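Local coordinates for tumor necrosis factor ligand superfamily member 9 (Mus musculus, PDB 6MKB), which binds the receptor TNFRSF9 (4-1BB) as a membrane-anchored cytokine of the tumor necrosis factor family and induces proliferation of activated T-cells, at residues G42-E47 and E51-S56; L131-R136 and T157-F162. All blocks are in the same frame, centred on the assembly; numbering follows the deposited sequence.

Contact 1: residues G42-E47 and E51-S56; sequences GLRYEE and ELVVDS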
ATOM      1  N   GLY B  42      13.107  10.084 -16.392  1.00 60.71           N
ATOM      2  CA  GLY B  42      13.315  10.738 -15.107  1.00 58.97           C
ATOM      3  C   GLY B  42      13.551   9.736 -13.991  1.00 60.00           C
ATOM      4  O   GLY B  42      13.629  10.120 -12.820  1.00 57.75           O
ATOM      5  N   LEU B  43      13.669   8.431 -14.352  1.00 55.15           N
ATOM      6  CA  LEU B  43      13.919   7.327 -13.430  1.00 53.76           C
ATOM      7  C   LEU B  43      14.825   6.299 -14.083  1.00 59.37           C
ATOM      8  O   LEU B  43      14.602   5.918 -15.229  1.00 60.22           O
ATOM      9  CB  LEU B  43      12.613   6.664 -12.955  1.00 52.50           C
ATOM     10  CG  LEU B  43      11.680   7.519 -12.099  1.00 55.52           C
ATOM     11  CD1 LEU B  43      10.316   6.915 -12.028  1.00 54.54           C
ATOM     12  CD2 LEU B  43      12.286   7.826 -10.715  1.00 54.10           C
ATOM     13  N   ARG B  44      15.861   5.872 -13.356  1.00 56.06           N
ATOM     14  CA  ARG B  44      16.837   4.873 -13.807  1.00 56.31           C
ATOM     15  C   ARG B  44      17.018   3.808 -12.764  1.00 57.73           C
ATOM     16  O   ARG B  44      16.861   4.090 -11.577  1.00 55.39           O
ATOM     17  CB  ARG B  44      18.211   5.521 -14.075  1.00 56.40           C
ATOM     18  CG  ARG B  44      18.334   6.292 -15.380  1.00 70.03           C
ATOM     19  CD  ARG B  44      19.531   7.243 -15.422  1.00 87.37           C
ATOM     20  NE  ARG B  44      20.783   6.602 -15.007  1.00 97.90           N
ATOM     21  CZ  ARG B  44      21.555   7.017 -14.008  1.00108.15           C
ATOM     22  NH1 ARG B  44      21.269   8.136 -13.358  1.00 90.86           N
ATOM     23  NH2 ARG B  44      22.649   6.349 -13.694  1.00 98.91           N
ATOM     24  N   TYR B  45      17.395   2.602 -13.192  1.00 54.48           N
ATOM     25  CA  TYR B  45      17.721   1.548 -12.249  1.00 53.37           C
ATOM     26  C   TYR B  45      19.152   1.046 -12.518  1.00 58.26           C
ATOM     27  O   TYR B  45      19.478   0.675 -13.644  1.00 58.20           O
ATOM     28  CB  TYR B  45      16.696   0.401 -12.243  1.00 53.35           C
ATOM     29  CG  TYR B  45      17.106  -0.699 -11.285  1.00 53.35           C
ATOM     30  CD1 TYR B  45      17.138  -0.479  -9.908  1.00 53.55           C
ATOM     31  CD2 TYR B  45      17.557  -1.928 -11.758  1.00 53.93           C
ATOM     32  CE1 TYR B  45      17.566  -1.470  -9.028  1.00 53.41           C
ATOM     33  CE2 TYR B  45      17.965  -2.932 -10.886  1.00 54.02           C
ATOM     34  CZ  TYR B  45      17.971  -2.698  -9.523  1.00 56.58           C
ATOM     35  OH  TYR B  45      18.403  -3.681  -8.677  1.00 53.73           O
ATOM     36  N   GLU B  46      19.988   1.046 -11.462  1.00 55.22           N
ATOM     37  CA  GLU B  46      21.391   0.623 -11.483  1.00 55.84           C
ATOM     38  C   GLU B  46      21.537  -0.768 -10.863  1.00 60.15           C
ATOM     39  O   GLU B  46      21.412  -0.930  -9.653  1.00 58.22           O
ATOM     40  CB  GLU B  46      22.267   1.650 -10.739  1.00 57.24           C
ATOM     41  CG  GLU B  46      22.339   3.010 -11.419  1.00 63.86           C
ATOM     42  CD  GLU B  46      23.522   3.864 -11.011  1.00 79.42           C
ATOM     43  OE1 GLU B  46      24.326   3.416 -10.162  1.00 81.74           O
ATOM     44  OE2 GLU B  46      23.664   4.975 -11.565  1.00 73.07           O
ATOM     45  N   GLU B  47      21.805  -1.770 -11.707  1.00 61.13           N
ATOM     46  CA  GLU B  47      21.926  -3.188 -11.337  1.00 62.46           C
ATOM     47  C   GLU B  47      23.021  -3.462 -10.285  1.00 68.67           C
ATOM     48  O   GLU B  47      22.795  -4.247  -9.358  1.00 68.64           O
ATOM     49  CB  GLU B  47      22.175  -4.049 -12.586  1.00 65.46           C
ATOM     50  CG  GLU B  47      21.574  -5.442 -12.439  1.00 82.53           C
ATOM     51  CD  GLU B  47      21.890  -6.483 -13.499  1.00112.20           C
ATOM     52  OE1 GLU B  47      22.237  -6.102 -14.640  1.00106.05           O
ATOM     53  OE2 GLU B  47      21.783  -7.690 -13.179  1.00109.83           O
ATOM     54  N   GLU B  51      20.040   0.097  -6.941  1.00 50.86           N
ATOM     55  CA  GLU B  51      19.365   1.353  -6.620  1.00 49.64           C
ATOM     56  C   GLU B  51      18.570   1.968  -7.759  1.00 53.08           C
ATOM     57  O   GLU B  51      19.000   1.981  -8.922  1.00 53.85           O
ATOM     58  CB  GLU B  51      20.384   2.400  -6.161  1.00 50.80           C
ATOM     59  CG  GLU B  51      20.922   2.148  -4.770  1.00 53.94           C
ATOM     60  CD  GLU B  51      22.131   2.969  -4.384  1.00 68.01           C
ATOM     61  OE1 GLU B  51      22.739   3.609  -5.271  1.00 72.70           O
ATOM     62  OE2 GLU B  51      22.481   2.962  -3.187  1.00 64.54           O
ATOM     63  N   LEU B  52      17.427   2.520  -7.379  1.00 47.13           N
ATOM     64  CA  LEU B  52      16.544   3.299  -8.212  1.00 47.34           C
ATOM     65  C   LEU B  52      17.007   4.736  -8.052  1.00 50.93           C
ATOM     66  O   LEU B  52      17.105   5.223  -6.921  1.00 50.18           O
ATOM     67  CB  LEU B  52      15.091   3.085  -7.755  1.00 46.88           C
ATOM     68  CG  LEU B  52      13.955   3.780  -8.529  1.00 51.58           C
ATOM     69  CD1 LEU B  52      13.980   3.436  -9.971  1.00 50.82           C
ATOM     70  CD2 LEU B  52      12.589   3.302  -7.987  1.00 54.08           C
ATOM     71  N   VAL B  53      17.411   5.365  -9.165  1.00 47.56           N
ATOM     72  CA  VAL B  53      17.950   6.727  -9.224  1.00 47.69           C
ATOM     73  C   VAL B  53      16.856   7.694  -9.722  1.00 51.69           C
ATOM     74  O   VAL B  53      16.358   7.557 -10.835  1.00 52.00           O
ATOM     75  CB  VAL B  53      19.254   6.817 -10.097  1.00 52.36           C
ATOM     76  CG1 VAL B  53      19.930   8.181  -9.935  1.00 51.83           C
ATOM     77  CG2 VAL B  53      20.234   5.703  -9.739  1.00 52.21           C
ATOM     78  N   VAL B  54      16.502   8.655  -8.876  1.00 49.11           N
ATOM     79  CA  VAL B  54      15.494   9.691  -9.110  1.00 49.51           C
ATOM     80  C   VAL B  54      16.189  10.917  -9.723  1.00 54.71           C
ATOM     81  O   VAL B  54      17.119  11.464  -9.132  1.00 52.09           O
ATOM     82  CB  VAL B  54      14.764  10.010  -7.779  1.00 52.43           C
ATOM     83  CG1 VAL B  54      14.014  11.335  -7.829  1.00 52.54           C
ATOM     84  CG2 VAL B  54      13.837   8.873  -7.383  1.00 51.27           C
ATOM     85  N   ASP B  55      15.735  11.331 -10.909  1.00 54.28           N
ATOM     86  CA  ASP B  55      16.316  12.440 -11.667  1.00 56.12           C
ATOM     87  C   ASP B  55      15.976  13.824 -11.106  1.00 57.38           C
ATOM     88  O   ASP B  55      16.888  14.608 -10.832  1.00 58.33           O
ATOM     89  CB  ASP B  55      15.825  12.364 -13.116  1.00 60.22           C
ATOM     90  CG  ASP B  55      16.712  12.913 -14.208  1.00 80.87           C
ATOM     91  OD1 ASP B  55      17.528  13.826 -13.920  1.00 82.28           O
ATOM     92  OD2 ASP B  55      16.570  12.454 -15.365  1.00 93.56           O
ATOM     93  N   SER B  56      14.688  14.153 -10.987  1.00 51.44           N
ATOM     94  CA  SER B  56      14.274  15.496 -10.578  1.00 51.63           C
ATOM     95  C   SER B  56      13.671  15.564  -9.144  1.00 53.02           C
ATOM     96  O   SER B  56      13.046  14.606  -8.693  1.00 52.11           O
ATOM     97  CB  SER B  56      13.302  16.087 -11.599  1.00 56.36           C
ATOM     98  OG  SER B  56      12.128  15.304 -11.720  1.00 73.70           O
TER
HETATM   99  O   HOH W   1      12.498  12.213 -11.673  1.00 47.99           O
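Tyr45 turns its CG away from its own backbone N (chi1 178°), and this lays the ring along the backbone of Glu51 and Leu52. Leu52 makes the same turn on the partner strand and brings its CD1 to 3.4 Å from Arg44 O. The two strands, 43-46 and 51-54, form an antiparallel beta hairpin within the TNF homology domain, a jelly-roll beta sandwich.

Two hydrogen-bonded pairs hold the ladder. Arg44 and Val53 exchange bonds in both directions, and the one from Val53 N to Arg44 O is 2.8 Å long. Glu46 and Glu51 form the second pair. Its bond from Glu46 N to Glu51 O is almost straight (178°). The return bond from Glu51 N to Glu46 O is more bent, at 142°. Leu43-Val54 and Tyr45-Leu52 are the non-hydrogen-bonded pairs.

The two faces differ. Leu43, Tyr45, Leu52 and Val54 share the inner one, where Leu43 CD2 lies beside Val54 CG2 at 3.8 Å. Leu43, Leu52 and Val54 continue onto Leu161 of strand 149-166. The other face carries Arg44, Glu46, Glu51 and Val53. Arg44 NH2 forms a salt bridge with Glu46 OE2 at 2.7 Å. Val53 lies alongside Arg44: its CG1 meets Arg44 NH1, and its CG2 meets Glu46 CG. Arg130 bridges to both Glu46 and Glu51, and Lys90 also pairs with Glu51. These positive groups would offset the carboxylate charges.

At the open end, Asp55 N donates a hydrogen bond to Gly42 O from above the carbonyl plane. A water also donates to Gly42 O at 2.6 Å and accepts from Ser56 N at 3.0 Å.

Contact 2: residues L131-R136 and T157-F162; sequences LSVGLR and TSFGLF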
ATOM      1  N   LEU B 131      17.568   5.064  -4.087  1.00 44.43           N
ATOM      2  CA  LEU B 131      16.684   4.264  -3.258  1.00 43.57           C
ATOM      3  C   LEU B 131      16.921   2.783  -3.525  1.00 48.87           C
ATOM      4  O   LEU B 131      16.835   2.337  -4.660  1.00 50.25           O
ATOM      5  CB  LEU B 131      15.229   4.646  -3.600  1.00 43.12           C
ATOM      6  CG  LEU B 131      14.395   5.555  -2.680  1.00 48.28           C
ATOM      7  CD1 LEU B 131      15.144   6.696  -2.127  1.00 48.63           C
ATOM      8  CD2 LEU B 131      13.208   6.112  -3.426  1.00 51.41           C
ATOM      9  N   SER B 132      17.270   2.039  -2.496  1.00 44.63           N
ATOM     10  CA  SER B 132      17.453   0.597  -2.566  1.00 43.92           C
ATOM     11  C   SER B 132      16.533  -0.024  -1.496  1.00 48.70           C
ATOM     12  O   SER B 132      16.007   0.704  -0.644  1.00 48.85           O
ATOM     13  CB  SER B 132      18.925   0.206  -2.393  1.00 44.96           C
ATOM     14  OG  SER B 132      19.405   0.372  -1.071  1.00 46.81           O
ATOM     15  N   VAL B 133      16.290  -1.337  -1.563  1.00 44.04           N
ATOM     16  CA  VAL B 133      15.411  -2.002  -0.604  1.00 42.90           C
ATOM     17  C   VAL B 133      16.129  -3.200   0.004  1.00 47.96           C
ATOM     18  O   VAL B 133      16.587  -4.096  -0.714  1.00 49.66           O
ATOM     19  CB  VAL B 133      14.064  -2.421  -1.263  1.00 45.43           C
ATOM     20  CG1 VAL B 133      13.123  -3.108  -0.255  1.00 43.71           C
ATOM     21  CG2 VAL B 133      13.379  -1.221  -1.916  1.00 44.82           C
ATOM     22  N   GLY B 134      16.183  -3.219   1.320  1.00 43.13           N
ATOM     23  CA  GLY B 134      16.773  -4.319   2.058  1.00 43.12           C
ATOM     24  C   GLY B 134      15.732  -5.267   2.605  1.00 48.29           C
ATOM     25  O   GLY B 134      14.701  -4.850   3.141  1.00 46.68           O
ATOM     26  N   LEU B 135      15.974  -6.556   2.424  1.00 47.90           N
ATOM     27  CA  LEU B 135      15.157  -7.585   3.027  1.00 47.21           C
ATOM     28  C   LEU B 135      15.745  -7.853   4.444  1.00 51.70           C
ATOM     29  O   LEU B 135      16.950  -8.043   4.570  1.00 52.43           O
ATOM     30  CB  LEU B 135      15.148  -8.847   2.139  1.00 47.15           C
ATOM     31  CG  LEU B 135      14.480 -10.120   2.738  1.00 51.30           C
ATOM     32  CD1 LEU B 135      12.955  -9.959   2.887  1.00 49.61           C
ATOM     33  CD2 LEU B 135      14.832 -11.347   1.919  1.00 51.75           C
ATOM     34  N   ARG B 136      14.917  -7.792   5.491  1.00 48.45           N
ATOM     35  CA  ARG B 136      15.317  -8.089   6.875  1.00 49.92           C
ATOM     36  C   ARG B 136      14.397  -9.161   7.450  1.00 56.44           C
ATOM     37  O   ARG B 136      13.200  -9.163   7.160  1.00 56.13           O
ATOM     38  CB  ARG B 136      15.300  -6.835   7.794  1.00 49.68           C
ATOM     39  CG  ARG B 136      16.382  -5.772   7.541  1.00 52.42           C
ATOM     40  CD  ARG B 136      17.761  -6.368   7.338  1.00 78.47           C
ATOM     41  NE  ARG B 136      18.222  -6.049   5.984  1.00 92.65           N
ATOM     42  CZ  ARG B 136      19.283  -5.306   5.709  1.00100.69           C
ATOM     43  NH1 ARG B 136      20.063  -4.863   6.687  1.00 79.43           N
ATOM     44  NH2 ARG B 136      19.623  -5.067   4.448  1.00 91.46           N
ATOM     45  N   THR B 157       7.066  -9.517  -5.263  1.00 47.93           N
ATOM     46  CA  THR B 157       7.291  -8.359  -4.419  1.00 46.00           C
ATOM     47  C   THR B 157       7.646  -7.184  -5.369  1.00 48.27           C
ATOM     48  O   THR B 157       8.310  -7.375  -6.394  1.00 47.76           O
ATOM     49  CB  THR B 157       8.395  -8.740  -3.407  1.00 47.59           C
ATOM     50  OG1 THR B 157       7.859  -9.700  -2.486  1.00 42.76           O
ATOM     51  CG2 THR B 157       9.018  -7.532  -2.668  1.00 38.94           C
ATOM     52  N   SER B 158       7.138  -6.003  -5.061  1.00 43.41           N
ATOM     53  CA  SER B 158       7.362  -4.839  -5.899  1.00 42.45           C
ATOM     54  C   SER B 158       7.788  -3.620  -5.083  1.00 44.86           C
ATOM     55  O   SER B 158       7.572  -3.524  -3.869  1.00 43.10           O
ATOM     56  CB  SER B 158       6.111  -4.512  -6.706  1.00 46.38           C
ATOM     57  OG  SER B 158       5.024  -4.194  -5.844  1.00 57.84           O
ATOM     58  N   PHE B 159       8.445  -2.708  -5.774  1.00 42.09           N
ATOM     59  CA  PHE B 159       8.900  -1.450  -5.240  1.00 41.80           C
ATOM     60  C   PHE B 159       8.803  -0.434  -6.356  1.00 46.31           C
ATOM     61  O   PHE B 159       9.095  -0.751  -7.513  1.00 44.45           O
ATOM     62  CB  PHE B 159      10.320  -1.598  -4.681  1.00 43.42           C
ATOM     63  CG  PHE B 159      11.251  -0.411  -4.692  1.00 44.99           C
ATOM     64  CD1 PHE B 159      10.943   0.744  -3.973  1.00 48.87           C
ATOM     65  CD2 PHE B 159      12.501  -0.498  -5.302  1.00 46.45           C
ATOM     66  CE1 PHE B 159      11.824   1.839  -3.963  1.00 50.47           C
ATOM     67  CE2 PHE B 159      13.403   0.572  -5.249  1.00 49.99           C
ATOM     68  CZ  PHE B 159      13.055   1.738  -4.590  1.00 48.94           C
ATOM     69  N   GLY B 160       8.347   0.758  -6.005  1.00 43.97           N
ATOM     70  CA  GLY B 160       8.256   1.853  -6.958  1.00 44.81           C
ATOM     71  C   GLY B 160       7.952   3.196  -6.334  1.00 48.47           C
ATOM     72  O   GLY B 160       7.975   3.345  -5.110  1.00 46.99           O
ATOM     73  N   LEU B 161       7.671   4.176  -7.192  1.00 46.09           N
ATOM     74  CA  LEU B 161       7.347   5.557  -6.823  1.00 46.26           C
ATOM     75  C   LEU B 161       6.758   6.287  -7.994  1.00 50.32           C
ATOM     76  O   LEU B 161       6.790   5.795  -9.130  1.00 51.00           O
ATOM     77  CB  LEU B 161       8.555   6.377  -6.257  1.00 46.19           C
ATOM     78  CG  LEU B 161       9.985   6.203  -6.846  1.00 50.77           C
ATOM     79  CD1 LEU B 161      10.047   6.476  -8.305  1.00 51.59           C
ATOM     80  CD2 LEU B 161      10.926   7.147  -6.207  1.00 50.76           C
ATOM     81  N   PHE B 162       6.186   7.454  -7.702  1.00 46.45           N
ATOM     82  CA  PHE B 162       5.656   8.360  -8.688  1.00 47.39           C
ATOM     83  C   PHE B 162       5.736   9.794  -8.199  1.00 49.63           C
ATOM     84  O   PHE B 162       5.527  10.053  -7.023  1.00 48.74           O
ATOM     85  CB  PHE B 162       4.240   8.009  -9.137  1.00 50.73           C
ATOM     86  CG  PHE B 162       3.171   7.633  -8.159  1.00 53.36           C
ATOM     87  CD1 PHE B 162       2.367   8.608  -7.581  1.00 58.73           C
ATOM     88  CD2 PHE B 162       2.822   6.290  -7.963  1.00 55.15           C
ATOM     89  CE1 PHE B 162       1.268   8.242  -6.772  1.00 60.19           C
ATOM     90  CE2 PHE B 162       1.730   5.929  -7.154  1.00 56.82           C
ATOM     91  CZ  PHE B 162       0.948   6.902  -6.584  1.00 55.66           C
TER
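Val133 and Phe159 make the CH-pi contact between strands 129-140 and 149-166. The methyl CG2 of Val133 stands over the centre of the Phe159 ring, 3.5 Å from the centroid and 11° off the normal. Val133 CG2 is anti to its carbonyl carbon, and this branch alone meets the ring. Phe159 has CG roughly opposite its backbone N (chi1 150°), which sends the ring across to the facing strand.

The remaining contacts are apolar. Leu131 CB comes to the ring edge, in its plane, 3.8 Å from Phe159 CZ. Leu131 CD2 meets Leu161 CD2 at 3.7 Å, the two side chains crossing at a slant.

The strand axes stand 9.0 Å apart, too far for backbone pairing. The strands face each other across the interior of the TNF beta sandwich. Leu64 touches both Val133 and Phe159, while Trp28 meets the Phe159 ring with its plane at about 60°.

All four side chains are buried and hydrocarbon. The two layers are therefore joined here by close apolar packing, with the Phe159 ring met over a face and at an edge.

Contact 1 joins neighbouring strands within a sheet, while contact 2 packs side chains across the sandwich. The centre of contact 2 lies about 3 Å from the centre of the chain, and the contact is wholly buried. That of contact 1 lies about 15 Å from it, and contact 1 is only partly buried. Backbone hydrogen bonds and charged groups mark the hairpin, whereas contact 2 is purely apolar. Strands 51-54 and 129-140 are sheet neighbours, and Leu52 N probably bonds to Leu131 O at 2.8 Å. Leu161 links the sites directly: its CD1 lies 3.6 Å from Leu43 CD2. The hydrophobic face of the hairpin thus extends the core built around Phe159.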